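Local coordinates for serpin-ZX (Arabidopsis thaliana, PDB 3LE2), which inhibits proteases such as metacaspase-9 through cleavage of its reactive center loop and covalent trapping, restraining programmed cell death during fungal infection, at residues 39-44 and 61-66; 96-101 and 120-125; 107-112 and 312-317; 139-144 and 153-158; 166-171 and 324-329. All blocks are in the same frame, centred on the assembly; numbering follows the deposited sequence.

Contact 1 of 5, residues 39-44 and 61-66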
# COMPACT_ATOMS: atom_id res chain seq x y z
N SER A 39 1.62 -5.29 -2.77
CA SER A 39 2.80 -6.05 -2.37
C SER A 39 2.44 -7.24 -1.48
O SER A 39 3.04 -8.31 -1.58
CB SER A 39 3.80 -5.17 -1.62
OG SER A 39 4.02 -3.97 -2.33
N ILE A 40 1.49 -7.03 -0.58
CA ILE A 40 1.07 -8.13 0.27
C ILE A 40 0.50 -9.23 -0.60
O ILE A 40 0.80 -10.42 -0.42
CB ILE A 40 -0.03 -7.69 1.27
CG1 ILE A 40 0.48 -6.58 2.19
CG2 ILE A 40 -0.49 -8.90 2.09
CD1 ILE A 40 1.52 -7.06 3.14
N ASN A 41 -0.34 -8.84 -1.56
CA ASN A 41 -1.03 -9.80 -2.43
C ASN A 41 -0.07 -10.49 -3.38
O ASN A 41 -0.31 -11.63 -3.78
CB ASN A 41 -2.19 -9.13 -3.18
CG ASN A 41 -3.36 -8.80 -2.26
OD1 ASN A 41 -3.38 -9.22 -1.10
ND2 ASN A 41 -4.34 -8.07 -2.76
N VAL A 42 1.02 -9.80 -3.72
CA VAL A 42 2.13 -10.41 -4.47
C VAL A 42 2.79 -11.55 -3.67
O VAL A 42 3.10 -12.60 -4.23
CB VAL A 42 3.21 -9.38 -4.83
CG1 VAL A 42 4.52 -10.08 -5.16
CG2 VAL A 42 2.75 -8.50 -5.99
N VAL A 43 3.00 -11.34 -2.38
CA VAL A 43 3.52 -12.41 -1.52
C VAL A 43 2.55 -13.60 -1.43
O VAL A 43 2.96 -14.76 -1.58
CB VAL A 43 3.84 -11.91 -0.10
CG1 VAL A 43 4.34 -13.06 0.75
CG2 VAL A 43 4.88 -10.81 -0.15
N LEU A 44 1.28 -13.31 -1.18
CA LEU A 44 0.25 -14.35 -1.07
C LEU A 44 0.12 -15.15 -2.37
O LEU A 44 -0.09 -16.36 -2.34
CB LEU A 44 -1.09 -13.77 -0.63
CG LEU A 44 -1.09 -13.17 0.78
CD1 LEU A 44 -2.40 -12.44 1.07
CD2 LEU A 44 -0.84 -14.24 1.85
N SER A 61 -9.23 -17.92 -2.87
CA SER A 61 -10.48 -17.24 -2.57
C SER A 61 -10.24 -15.90 -1.90
O SER A 61 -11.01 -14.96 -2.06
CB SER A 61 -11.39 -18.13 -1.71
OG SER A 61 -11.74 -19.32 -2.40
N PHE A 62 -9.14 -15.81 -1.14
CA PHE A 62 -8.81 -14.56 -0.48
C PHE A 62 -8.42 -13.50 -1.50
O PHE A 62 -8.68 -12.31 -1.33
CB PHE A 62 -7.67 -14.77 0.52
CG PHE A 62 -7.29 -13.52 1.27
CD1 PHE A 62 -7.91 -13.20 2.48
CD2 PHE A 62 -6.30 -12.67 0.79
CE1 PHE A 62 -7.55 -12.05 3.18
CE2 PHE A 62 -5.94 -11.52 1.48
CZ PHE A 62 -6.57 -11.21 2.68
N LEU A 63 -7.81 -13.96 -2.59
CA LEU A 63 -7.21 -13.06 -3.56
C LEU A 63 -8.12 -12.80 -4.76
O LEU A 63 -7.78 -11.98 -5.62
CB LEU A 63 -5.87 -13.64 -4.03
CG LEU A 63 -4.74 -13.57 -2.99
CD1 LEU A 63 -3.50 -14.30 -3.51
CD2 LEU A 63 -4.45 -12.11 -2.63
N LYS A 64 -9.24 -13.53 -4.82
CA LYS A 64 -10.32 -13.31 -5.80
C LYS A 64 -9.95 -13.72 -7.22
O LYS A 64 -10.35 -13.07 -8.19
CB LYS A 64 -10.80 -11.84 -5.80
CG LYS A 64 -11.06 -11.25 -4.41
CD LYS A 64 -12.10 -12.07 -3.63
CE LYS A 64 -12.25 -11.51 -2.21
NZ LYS A 64 -13.11 -12.33 -1.33
N PHE A 65 -9.18 -14.79 -7.34
CA PHE A 65 -8.83 -15.35 -8.63
C PHE A 65 -9.01 -16.84 -8.52
O PHE A 65 -8.87 -17.39 -7.43
CB PHE A 65 -7.38 -15.03 -9.00
CG PHE A 65 -7.15 -13.61 -9.46
CD1 PHE A 65 -7.22 -13.27 -10.81
CD2 PHE A 65 -6.88 -12.61 -8.54
CE1 PHE A 65 -7.01 -11.96 -11.23
CE2 PHE A 65 -6.66 -11.30 -8.97
CZ PHE A 65 -6.73 -10.98 -10.31
N SER A 66 -9.32 -17.49 -9.63
CA SER A 66 -9.70 -18.90 -9.62
C SER A 66 -8.53 -19.88 -9.62
O SER A 66 -8.65 -20.98 -9.08
CB SER A 66 -10.64 -19.21 -10.79
OG SER A 66 -11.95 -18.75 -10.51

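Contact 2 of 5, residues 96-101 and 120-125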
# COMPACT_ATOMS: atom_id res chain seq x y z
N VAL A 96 11.07 -1.68 -5.64
CA VAL A 96 10.46 -2.86 -5.03
C VAL A 96 11.52 -3.82 -4.50
O VAL A 96 12.55 -4.05 -5.14
CB VAL A 96 9.62 -3.62 -6.05
CG1 VAL A 96 9.21 -4.98 -5.49
CG2 VAL A 96 8.42 -2.79 -6.49
N ALA A 97 11.27 -4.38 -3.32
CA ALA A 97 12.11 -5.44 -2.79
C ALA A 97 11.22 -6.63 -2.50
O ALA A 97 10.23 -6.53 -1.76
CB ALA A 97 12.82 -4.98 -1.52
N ASN A 98 11.57 -7.77 -3.07
CA ASN A 98 10.72 -8.94 -2.98
C ASN A 98 11.51 -10.25 -2.92
O ASN A 98 12.19 -10.63 -3.88
CB ASN A 98 9.75 -8.92 -4.16
CG ASN A 98 8.64 -9.90 -3.99
OD1 ASN A 98 8.13 -10.08 -2.88
ND2 ASN A 98 8.28 -10.56 -5.07
N GLY A 99 11.43 -10.94 -1.79
CA GLY A 99 12.27 -12.11 -1.60
C GLY A 99 11.75 -13.12 -0.60
O GLY A 99 10.94 -12.79 0.28
N ALA A 100 12.23 -14.35 -0.73
CA ALA A 100 11.92 -15.42 0.21
C ALA A 100 13.19 -16.09 0.71
O ALA A 100 14.12 -16.34 -0.05
CB ALA A 100 11.01 -16.44 -0.45
N TRP A 101 13.23 -16.38 2.00
CA TRP A 101 14.34 -17.09 2.60
C TRP A 101 13.81 -18.28 3.36
O TRP A 101 12.80 -18.20 4.07
CB TRP A 101 15.11 -16.18 3.58
CG TRP A 101 16.09 -15.21 2.93
CD1 TRP A 101 17.46 -15.33 2.89
CD2 TRP A 101 15.78 -13.99 2.24
NE1 TRP A 101 18.01 -14.26 2.21
CE2 TRP A 101 17.00 -13.42 1.81
CE3 TRP A 101 14.58 -13.32 1.95
CZ2 TRP A 101 17.05 -12.22 1.11
CZ3 TRP A 101 14.63 -12.13 1.25
CH2 TRP A 101 15.86 -11.60 0.84
N TYR A 120 7.57 -13.03 -10.98
CA TYR A 120 7.56 -12.20 -9.78
C TYR A 120 8.81 -11.35 -9.59
O TYR A 120 8.79 -10.40 -8.80
CB TYR A 120 7.31 -13.06 -8.54
CG TYR A 120 5.94 -13.69 -8.52
CD1 TYR A 120 4.83 -12.95 -8.14
CD2 TYR A 120 5.75 -15.01 -8.89
CE1 TYR A 120 3.58 -13.51 -8.12
CE2 TYR A 120 4.51 -15.58 -8.87
CZ TYR A 120 3.42 -14.82 -8.49
OH TYR A 120 2.16 -15.38 -8.48
N LYS A 121 9.87 -11.67 -10.31
CA LYS A 121 11.14 -10.97 -10.15
C LYS A 121 11.55 -10.97 -8.68
O LYS A 121 11.95 -9.95 -8.12
CB LYS A 121 11.04 -9.55 -10.71
CG LYS A 121 10.69 -9.54 -12.19
CD LYS A 121 10.57 -8.14 -12.75
CE LYS A 121 9.56 -8.10 -13.90
NZ LYS A 121 9.64 -9.32 -14.76
N ALA A 122 11.43 -12.14 -8.07
CA ALA A 122 11.58 -12.30 -6.64
C ALA A 122 12.73 -13.24 -6.35
O ALA A 122 12.86 -14.29 -6.97
CB ALA A 122 10.28 -12.84 -6.03
N ALA A 123 13.58 -12.86 -5.41
CA ALA A 123 14.73 -13.68 -5.03
C ALA A 123 14.27 -14.83 -4.16
O ALA A 123 13.24 -14.74 -3.50
CB ALA A 123 15.74 -12.84 -4.28
N SER A 124 15.03 -15.91 -4.14
CA SER A 124 14.77 -16.98 -3.19
C SER A 124 16.11 -17.50 -2.73
O SER A 124 17.00 -17.73 -3.55
CB SER A 124 13.93 -18.10 -3.81
OG SER A 124 14.41 -18.47 -5.10
N ASN A 125 16.25 -17.66 -1.42
CA ASN A 125 17.53 -18.04 -0.84
C ASN A 125 17.36 -18.92 0.37
O ASN A 125 16.29 -18.96 0.98
CB ASN A 125 18.30 -16.78 -0.45
CG ASN A 125 18.82 -16.02 -1.64
OD1 ASN A 125 19.85 -16.37 -2.21
ND2 ASN A 125 18.12 -14.97 -2.03

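Contact 3 of 5, residues 107-112 and 312-317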
# COMPACT_ATOMS: atom_id res chain seq x y z
N SER A 107 15.24 -26.66 0.97
CA SER A 107 15.61 -26.15 -0.34
C SER A 107 14.35 -26.07 -1.20
O SER A 107 13.49 -26.93 -1.12
CB SER A 107 16.68 -27.04 -0.98
OG SER A 107 16.49 -28.39 -0.63
N PHE A 108 14.25 -25.01 -2.00
CA PHE A 108 13.09 -24.82 -2.86
C PHE A 108 13.21 -25.76 -4.04
O PHE A 108 14.32 -26.09 -4.45
CB PHE A 108 13.03 -23.38 -3.37
CG PHE A 108 12.91 -22.35 -2.29
CD1 PHE A 108 11.73 -22.21 -1.57
CD2 PHE A 108 13.98 -21.52 -1.98
CE1 PHE A 108 11.62 -21.25 -0.55
CE2 PHE A 108 13.88 -20.56 -0.97
CZ PHE A 108 12.70 -20.43 -0.26
N LYS A 109 12.08 -26.20 -4.57
CA LYS A 109 12.07 -26.91 -5.84
C LYS A 109 12.63 -25.95 -6.86
O LYS A 109 12.17 -24.82 -6.96
CB LYS A 109 10.65 -27.30 -6.25
CG LYS A 109 10.10 -28.50 -5.54
CD LYS A 109 8.79 -28.98 -6.16
CE LYS A 109 8.23 -30.19 -5.41
NZ LYS A 109 7.05 -30.79 -6.09
N PRO A 110 13.63 -26.40 -7.63
CA PRO A 110 14.22 -25.56 -8.68
C PRO A 110 13.15 -24.85 -9.48
O PRO A 110 13.30 -23.67 -9.81
CB PRO A 110 14.95 -26.57 -9.55
CG PRO A 110 15.35 -27.64 -8.60
CD PRO A 110 14.24 -27.74 -7.59
N SER A 111 12.07 -25.57 -9.79
CA SER A 111 10.97 -25.03 -10.57
C SER A 111 10.31 -23.83 -9.89
O SER A 111 10.06 -22.80 -10.52
CB SER A 111 9.93 -26.12 -10.84
OG SER A 111 9.67 -26.88 -9.67
N PHE A 112 10.03 -23.98 -8.60
CA PHE A 112 9.51 -22.88 -7.78
C PHE A 112 10.44 -21.66 -7.85
O PHE A 112 9.97 -20.52 -7.96
CB PHE A 112 9.33 -23.36 -6.33
CG PHE A 112 8.75 -22.32 -5.42
CD1 PHE A 112 7.39 -22.06 -5.40
CD2 PHE A 112 9.57 -21.60 -4.56
CE1 PHE A 112 6.86 -21.10 -4.56
CE2 PHE A 112 9.05 -20.64 -3.72
CZ PHE A 112 7.69 -20.39 -3.72
N MET A 312 6.48 -26.26 -2.49
CA MET A 312 7.49 -25.22 -2.40
C MET A 312 8.91 -25.78 -2.25
O MET A 312 9.87 -25.28 -2.86
CB MET A 312 7.13 -24.29 -1.25
CG MET A 312 7.77 -22.93 -1.32
SD MET A 312 7.24 -21.93 0.09
CE MET A 312 5.58 -21.43 -0.43
N VAL A 313 9.04 -26.83 -1.44
CA VAL A 313 10.35 -27.45 -1.19
C VAL A 313 10.50 -28.78 -1.91
O VAL A 313 9.68 -29.14 -2.75
CB VAL A 313 10.58 -27.67 0.31
CG1 VAL A 313 10.79 -26.34 1.00
CG2 VAL A 313 9.41 -28.42 0.91
N GLU A 314 11.56 -29.52 -1.57
CA GLU A 314 11.86 -30.76 -2.27
C GLU A 314 11.53 -32.02 -1.47
O GLU A 314 11.06 -33.02 -2.03
CB GLU A 314 13.31 -30.77 -2.74
CG GLU A 314 13.62 -29.68 -3.76
CD GLU A 314 15.07 -29.64 -4.18
OE1 GLU A 314 15.94 -29.30 -3.33
OE2 GLU A 314 15.36 -29.95 -5.36
N SER A 315 11.75 -31.97 -0.16
CA SER A 315 11.49 -33.12 0.71
C SER A 315 10.02 -33.16 1.16
O SER A 315 9.59 -32.31 1.94
CB SER A 315 12.42 -33.07 1.92
OG SER A 315 12.70 -34.37 2.42
N PRO A 316 9.25 -34.14 0.66
CA PRO A 316 7.84 -34.30 1.03
C PRO A 316 7.67 -34.49 2.53
O PRO A 316 6.60 -34.21 3.06
CB PRO A 316 7.42 -35.57 0.29
CG PRO A 316 8.35 -35.65 -0.87
CD PRO A 316 9.66 -35.12 -0.37
N GLU A 317 8.71 -34.97 3.19
CA GLU A 317 8.70 -35.11 4.64
C GLU A 317 8.89 -33.75 5.29
O GLU A 317 8.36 -33.48 6.37
CB GLU A 317 9.80 -36.07 5.09
CG GLU A 317 9.95 -36.15 6.60
CD GLU A 317 11.27 -36.75 7.01
OE1 GLU A 317 11.98 -37.29 6.13
OE2 GLU A 317 11.62 -36.66 8.21

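Contact 4 of 5, residues 139-144 and 153-158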
# COMPACT_ATOMS: atom_id res chain seq x y z
N GLU A 139 21.54 -9.56 6.93
CA GLU A 139 21.72 -9.90 5.52
C GLU A 139 20.48 -9.55 4.69
O GLU A 139 20.60 -8.97 3.61
CB GLU A 139 22.07 -11.39 5.38
CG GLU A 139 22.09 -11.90 3.93
CD GLU A 139 22.46 -13.38 3.82
OE1 GLU A 139 22.04 -14.18 4.69
OE2 GLU A 139 23.17 -13.74 2.85
N VAL A 140 19.31 -9.89 5.20
CA VAL A 140 18.05 -9.59 4.51
C VAL A 140 17.86 -8.08 4.43
O VAL A 140 17.47 -7.54 3.39
CB VAL A 140 16.83 -10.25 5.20
CG1 VAL A 140 15.55 -9.83 4.55
CG2 VAL A 140 16.96 -11.78 5.19
N ASN A 141 18.17 -7.40 5.53
CA ASN A 141 18.09 -5.94 5.52
C ASN A 141 19.04 -5.29 4.51
O ASN A 141 18.64 -4.38 3.79
CB ASN A 141 18.24 -5.37 6.93
CG ASN A 141 16.96 -5.48 7.72
OD1 ASN A 141 15.89 -5.62 7.13
ND2 ASN A 141 17.05 -5.45 9.04
N SER A 142 20.28 -5.75 4.46
CA SER A 142 21.25 -5.22 3.51
C SER A 142 20.78 -5.48 2.09
O SER A 142 20.88 -4.61 1.21
CB SER A 142 22.64 -5.87 3.72
OG SER A 142 23.24 -5.45 4.94
N TRP A 143 20.27 -6.68 1.86
CA TRP A 143 19.70 -7.04 0.57
C TRP A 143 18.57 -6.09 0.14
O TRP A 143 18.57 -5.59 -0.99
CB TRP A 143 19.21 -8.48 0.61
CG TRP A 143 18.43 -8.85 -0.60
CD1 TRP A 143 18.92 -9.34 -1.78
CD2 TRP A 143 17.01 -8.72 -0.77
NE1 TRP A 143 17.89 -9.55 -2.67
CE2 TRP A 143 16.71 -9.18 -2.07
CE3 TRP A 143 15.97 -8.29 0.05
CZ2 TRP A 143 15.41 -9.20 -2.57
CZ3 TRP A 143 14.68 -8.32 -0.44
CH2 TRP A 143 14.41 -8.77 -1.74
N ALA A 144 17.61 -5.84 1.02
CA ALA A 144 16.51 -4.94 0.70
C ALA A 144 17.01 -3.53 0.42
O ALA A 144 16.47 -2.84 -0.44
CB ALA A 144 15.48 -4.92 1.81
N THR A 153 15.56 0.56 4.35
CA THR A 153 16.79 0.28 5.07
C THR A 153 16.69 -0.88 6.05
O THR A 153 17.68 -1.58 6.30
CB THR A 153 17.27 1.58 5.77
OG1 THR A 153 18.69 1.68 5.66
CG2 THR A 153 16.83 1.62 7.24
N GLU A 154 15.50 -1.11 6.60
CA GLU A 154 15.34 -2.08 7.67
C GLU A 154 13.99 -2.81 7.67
O GLU A 154 13.17 -2.61 8.57
CB GLU A 154 15.54 -1.39 9.02
CG GLU A 154 15.31 -2.28 10.22
CD GLU A 154 16.00 -1.76 11.46
OE1 GLU A 154 17.12 -1.22 11.34
OE2 GLU A 154 15.43 -1.90 12.57
N VAL A 155 13.77 -3.68 6.69
CA VAL A 155 12.53 -4.46 6.63
C VAL A 155 12.31 -5.37 7.84
O VAL A 155 11.21 -5.42 8.37
CB VAL A 155 12.42 -5.27 5.32
CG1 VAL A 155 10.98 -5.75 5.12
CG2 VAL A 155 12.84 -4.40 4.15
N LEU A 156 13.34 -6.10 8.28
CA LEU A 156 13.20 -6.94 9.48
C LEU A 156 13.68 -6.21 10.74
O LEU A 156 14.80 -5.72 10.76
CB LEU A 156 13.96 -8.27 9.32
CG LEU A 156 13.30 -9.44 8.57
CD1 LEU A 156 12.93 -9.06 7.15
CD2 LEU A 156 14.23 -10.61 8.57
N PRO A 157 12.83 -6.12 11.77
CA PRO A 157 13.23 -5.49 13.03
C PRO A 157 14.18 -6.40 13.80
O PRO A 157 14.16 -7.61 13.61
CB PRO A 157 11.92 -5.38 13.82
CG PRO A 157 10.84 -5.53 12.82
CD PRO A 157 11.39 -6.44 11.77
N GLU A 158 14.99 -5.81 14.68
CA GLU A 158 15.86 -6.61 15.52
C GLU A 158 15.04 -7.69 16.22
O GLU A 158 13.91 -7.45 16.65
CB GLU A 158 16.60 -5.72 16.53
CG GLU A 158 17.63 -4.80 15.87
CD GLU A 158 18.56 -4.12 16.88
OE1 GLU A 158 18.25 -2.97 17.27
OE2 GLU A 158 19.58 -4.73 17.27

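Contact 5 of 5, residues 166-171 and 324-329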
# COMPACT_ATOMS: atom_id res chain seq x y z
N LYS A 166 11.66 -20.80 9.92
CA LYS A 166 11.80 -21.75 8.81
C LYS A 166 11.64 -21.09 7.47
O LYS A 166 12.44 -21.32 6.57
CB LYS A 166 10.82 -22.91 8.96
CG LYS A 166 11.05 -23.75 10.21
CD LYS A 166 12.45 -24.39 10.21
CE LYS A 166 12.70 -25.16 11.49
NZ LYS A 166 14.14 -25.53 11.67
N LEU A 167 10.59 -20.26 7.33
CA LEU A 167 10.27 -19.64 6.05
C LEU A 167 9.74 -18.22 6.21
O LEU A 167 8.72 -18.00 6.87
CB LEU A 167 9.26 -20.48 5.26
CG LEU A 167 8.77 -19.92 3.93
CD1 LEU A 167 9.88 -19.81 2.89
CD2 LEU A 167 7.64 -20.77 3.42
N ILE A 168 10.42 -17.27 5.60
CA ILE A 168 10.01 -15.87 5.67
C ILE A 168 9.93 -15.21 4.30
O ILE A 168 10.60 -15.62 3.34
CB ILE A 168 10.95 -15.03 6.55
CG1 ILE A 168 12.33 -14.93 5.90
CG2 ILE A 168 11.02 -15.61 7.96
CD1 ILE A 168 13.29 -13.97 6.59
N PHE A 169 9.11 -14.18 4.21
CA PHE A 169 9.07 -13.34 3.03
C PHE A 169 9.40 -11.92 3.46
O PHE A 169 8.97 -11.46 4.51
CB PHE A 169 7.71 -13.43 2.37
CG PHE A 169 7.43 -14.78 1.78
CD1 PHE A 169 7.83 -15.07 0.48
CD2 PHE A 169 6.82 -15.76 2.53
CE1 PHE A 169 7.60 -16.32 -0.06
CE2 PHE A 169 6.58 -17.01 1.99
CZ PHE A 169 6.97 -17.29 0.70
N ALA A 170 10.21 -11.24 2.66
CA ALA A 170 10.52 -9.86 2.98
C ALA A 170 10.14 -9.04 1.78
O ALA A 170 10.58 -9.33 0.66
CB ALA A 170 12.00 -9.69 3.33
N ASN A 171 9.31 -8.03 2.01
CA ASN A 171 8.78 -7.24 0.92
C ASN A 171 8.76 -5.76 1.28
O ASN A 171 8.43 -5.38 2.40
CB ASN A 171 7.38 -7.74 0.54
CG ASN A 171 6.80 -6.99 -0.64
OD1 ASN A 171 6.57 -5.78 -0.56
ND2 ASN A 171 6.56 -7.70 -1.74
N VAL A 324 4.55 -20.85 6.48
CA VAL A 324 5.19 -19.54 6.50
C VAL A 324 5.35 -19.07 7.94
O VAL A 324 4.39 -19.06 8.72
CB VAL A 324 4.36 -18.51 5.73
CG1 VAL A 324 5.03 -17.14 5.76
CG2 VAL A 324 4.12 -18.99 4.30
N SER A 325 6.58 -18.68 8.29
CA SER A 325 6.88 -18.17 9.63
C SER A 325 6.48 -16.69 9.74
O SER A 325 5.87 -16.27 10.73
CB SER A 325 8.37 -18.33 9.93
OG SER A 325 8.82 -19.66 9.70
N ASN A 326 6.85 -15.91 8.73
CA ASN A 326 6.63 -14.48 8.77
C ASN A 326 6.49 -13.91 7.38
O ASN A 326 7.06 -14.43 6.41
CB ASN A 326 7.83 -13.74 9.40
CG ASN A 326 8.38 -14.43 10.64
OD1 ASN A 326 9.10 -15.42 10.55
ND2 ASN A 326 8.06 -13.88 11.80
N ILE A 327 5.74 -12.82 7.30
CA ILE A 327 5.70 -12.02 6.10
C ILE A 327 6.02 -10.59 6.50
O ILE A 327 5.16 -9.85 6.97
CB ILE A 327 4.35 -12.09 5.38
CG1 ILE A 327 4.04 -13.55 4.98
CG2 ILE A 327 4.34 -11.18 4.15
CD1 ILE A 327 2.59 -13.75 4.51
N PHE A 328 7.29 -10.23 6.31
CA PHE A 328 7.80 -8.91 6.69
C PHE A 328 7.57 -7.88 5.59
O PHE A 328 8.01 -8.06 4.45
CB PHE A 328 9.29 -9.00 7.03
CG PHE A 328 9.59 -9.85 8.25
CD1 PHE A 328 10.20 -11.09 8.12
CD2 PHE A 328 9.25 -9.39 9.52
CE1 PHE A 328 10.50 -11.87 9.25
CE2 PHE A 328 9.52 -10.17 10.66
CZ PHE A 328 10.15 -11.41 10.52
N HIS A 329 6.86 -6.80 5.93
CA HIS A 329 6.55 -5.76 4.95
C HIS A 329 6.93 -4.37 5.45
O HIS A 329 6.71 -4.02 6.61
CB HIS A 329 5.06 -5.78 4.58
CG HIS A 329 4.65 -4.70 3.62
ND1 HIS A 329 5.06 -4.69 2.30
CD2 HIS A 329 3.87 -3.61 3.78
CE1 HIS A 329 4.55 -3.62 1.70
NE2 HIS A 329 3.83 -2.95 2.57

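Contact 1 of 5, residues 39-44 and 61-66
Leu63 reaches from the C-terminal part of helix 54-63 toward two residues of another helix, Asn41 and Leu44, which lie three positions apart. CB and CG of Leu63 form the stem, with CG anti to the carbonyl carbon (chi1 -72°), and the two methyls at the fork make the contact. CD1 settles against the root of Leu44, 3.8 Å from Leu44 CB. CD2 lies against the OD1 and CG side of the Asn41 amide, where its nearest neighbour is Asn41 OD1 at 3.4 Å; Asn41 CG follows at 3.5 Å. The two chains slide past each other in opposite directions. This joins helix 37-49 to helix 54-63, the B and C helices of the serpin fold; Lys64, next in the chain, leaves helical geometry with a positive phi of 72°. One residue before Leu63, Phe62 runs obliquely to Leu44, and Leu44 CD1 comes within 3.7 Å of Phe62 CE2. Asn41 OD1 lies at the edge of the same ring, 4.3 Å from Phe62 CE2. Beyond this patch, Leu63 also packs on Leu71 of helix 68-83, while Val43 turns to strands 167-176 and 326-335.

Contact 2 of 5, residues 96-101 and 120-125
With chi1 at -167°, Asn98 swings its CG opposite the backbone N and sends its amide toward the incoming chain, where ND2 stops 3.2 Å from Ala122 CB. The other end of that amide is engaged elsewhere, since OD1 accepts a hydrogen bond from Asn171. Trp101 and Asn125 both carry CG beside their own backbone N, and as bridged partners they therefore point the same way. Asn125 CB sits over the five-membered ring of the indole, 4.0 Å from its centroid, a CH-pi contact, and the amide plane is turned 31° from the ring. The benzo half of the indole folds back over Gly99, with Trp101 CZ3 3.7 Å from Gly99 CA. Between Asn98 and Trp101, whose side chains lie on opposite faces, runs a short parallel ladder. Ala123 N gives to Asn98 O (3.0 Å). Ala100 N gives to Ala123 O, and Asn125 N to Ala100 O (2.9 Å). The chain arrives here by leaving strand 93-103, passing through helix 110-119 and returning as strand 123-127, alongside the strand it left, in the large A sheet of serpins. Helix 129-147 packs on the side of Trp101 and Ala123, its Trp143 meeting Trp101 edge-to-face; Val42 and Ile46 of helix 37-49 meet Asn98, and strand 167-176 pairs with the far edge of strand 93-103.

Contact 3 of 5, residues 107-112 and 312-317
It is the CG methylene of Met312, rather than the sulfur, that sits over the face of Phe112, displaced toward the rim of the ring: CG is 3.6 Å from the ring centroid and 18° off the normal. The sulfur follows obliquely, with Met312 SD 4.8 Å from the centroid of the Phe112 ring, which completes a Met-aromatic contact. Both side chains have CG opposite the backbone N (chi1 -160° for Met312), and they meet at a slant. Phe108 lies alongside Met312, pointing the same way, with Phe108 CD1 4.0 Å from Met312 CG. The backbone of Met312 is used as well: its carbonyl oxygen accepts the N-H of Lys109 at 2.9 Å, nearly straight at 161°, and lies at the edge of the Phe108 ring. Phe108 and Val313 form a single backbone bridge. Farther out, Ser107 OG donates over 2.9 Å to Glu314 OE1, which accepts with its anti lone pair, the one facing away from OE2. That second oxygen, Glu314 OE2, rests 3.3 Å from Pro110 CD. The contact ties the start of helix 110-119, where Lys109 takes the N-cap position, to the loop ahead of helix 316-319, at one end of the molecule, and Phe108 and Met312 both pack on Leu167. It thus combines an apolar inner side, Met312 with the two rings, and a polar outer side, where the Ser107 hydroxyl holds the carboxylate of the exposed Glu314.

Contact 4 of 5, residues 139-144 and 153-158
Asn141 and Leu156 join helix 129-147, the F helix of the serpin fold, to the segment that follows it on the way to strand 167-176. The polar part is a two-bond ring between one amide and one residue's backbone. Leu156 N donates to Asn141 OD1 at 2.8 Å, and Asn141 ND2 returns a bond of 2.8 Å to Leu156 O. Both bonds lie in the carbonyl planes on lone pairs, and the second is almost perfectly straight at 175°. With acceptor and donor both engaged, the amide is held against rotation, and it mimics a peptide group pairing with an extended neighbour. Its CG lies beside the backbone N (chi1 -79°), which carries the amide out from the helix to the loop. Apolar contacts come from Val140 and Ala144, one turn apart on the helix. Val140 CG1 crosses to Leu156 CD1 at 3.8 Å, and Ala144 CB meets Val155 CG2 at 3.6 Å. Val155 and Leu156 also press down on strands 167-176 and 326-335, Phe328 among them, so the loop is wedged between helix and sheet. In serpins this region overlies the place where the cleaved reactive loop inserts, and it is thought to give way transiently. The stem of Glu154 also touches, with Glu154 CG 3.8 Å from Asn141 ND2.

Contact 5 of 5, residues 166-171 and 324-329
Phe169 and Val324 cross at about a right angle, the valine methyls meeting the edge of the ring: Phe169 CE2 is 3.9 Å from Val324 CG2, and CG1 lies in the ring plane beside CD2. At the other end Asn171 and His329 lie side by side, pointing the same way with their planes 40° apart. Both have CG opposite the backbone N (chi1 -177° in Asn171), which places Asn171 OD1 at the imidazole edge. There His329 ND1 gives Asn171 OD1 a weak bond of 3.4 Å. Ser325 works differently, its OG accepting two N-H groups at once, Leu167 N at 3.0 Å and Lys166 N at 3.1 Å. Leu167 O in turn takes Ser325 N at 2.7 Å. Onward runs a parallel ladder, with Phe328 N to Phe169 O and Asn171 N to Phe328 O, both at 2.8 Å. Asn171 ND2 is held by Asn98 OD1, and His329 NE2 is hydrogen-bonded to Ser36 N, consistent with a proton on ND1. This is the closed central seam of the A sheet in the stressed form. As in other serpins, the cleaved reactive loop would have to part these two strands, exchanging their backbone bonds for new ones on either side.

How the contacts relate
Contacts 2 and 5 lie in the A sheet, centres about 11 Å apart, where strand 93-103 of contact 2 pairs with strand 167-176 of contact 5. Contact 4 sits over one side, its centre about 12 Å from that of contact 5, and contact 1 over the other, where helix 37-49 packs on the same strands, about 15 Å from contact 5 between centres. Contact 3 closes one end of the molecule, touching contacts 2 and 5 but neither 1 nor 4. Along the chain contact 1 comes first, then 2, crossed by 3; contact 4 falls inside the loop that 3 closes. Contact 5 also crosses 3. This suits a sheet that probably opens on loop cleavage, as in other serpins.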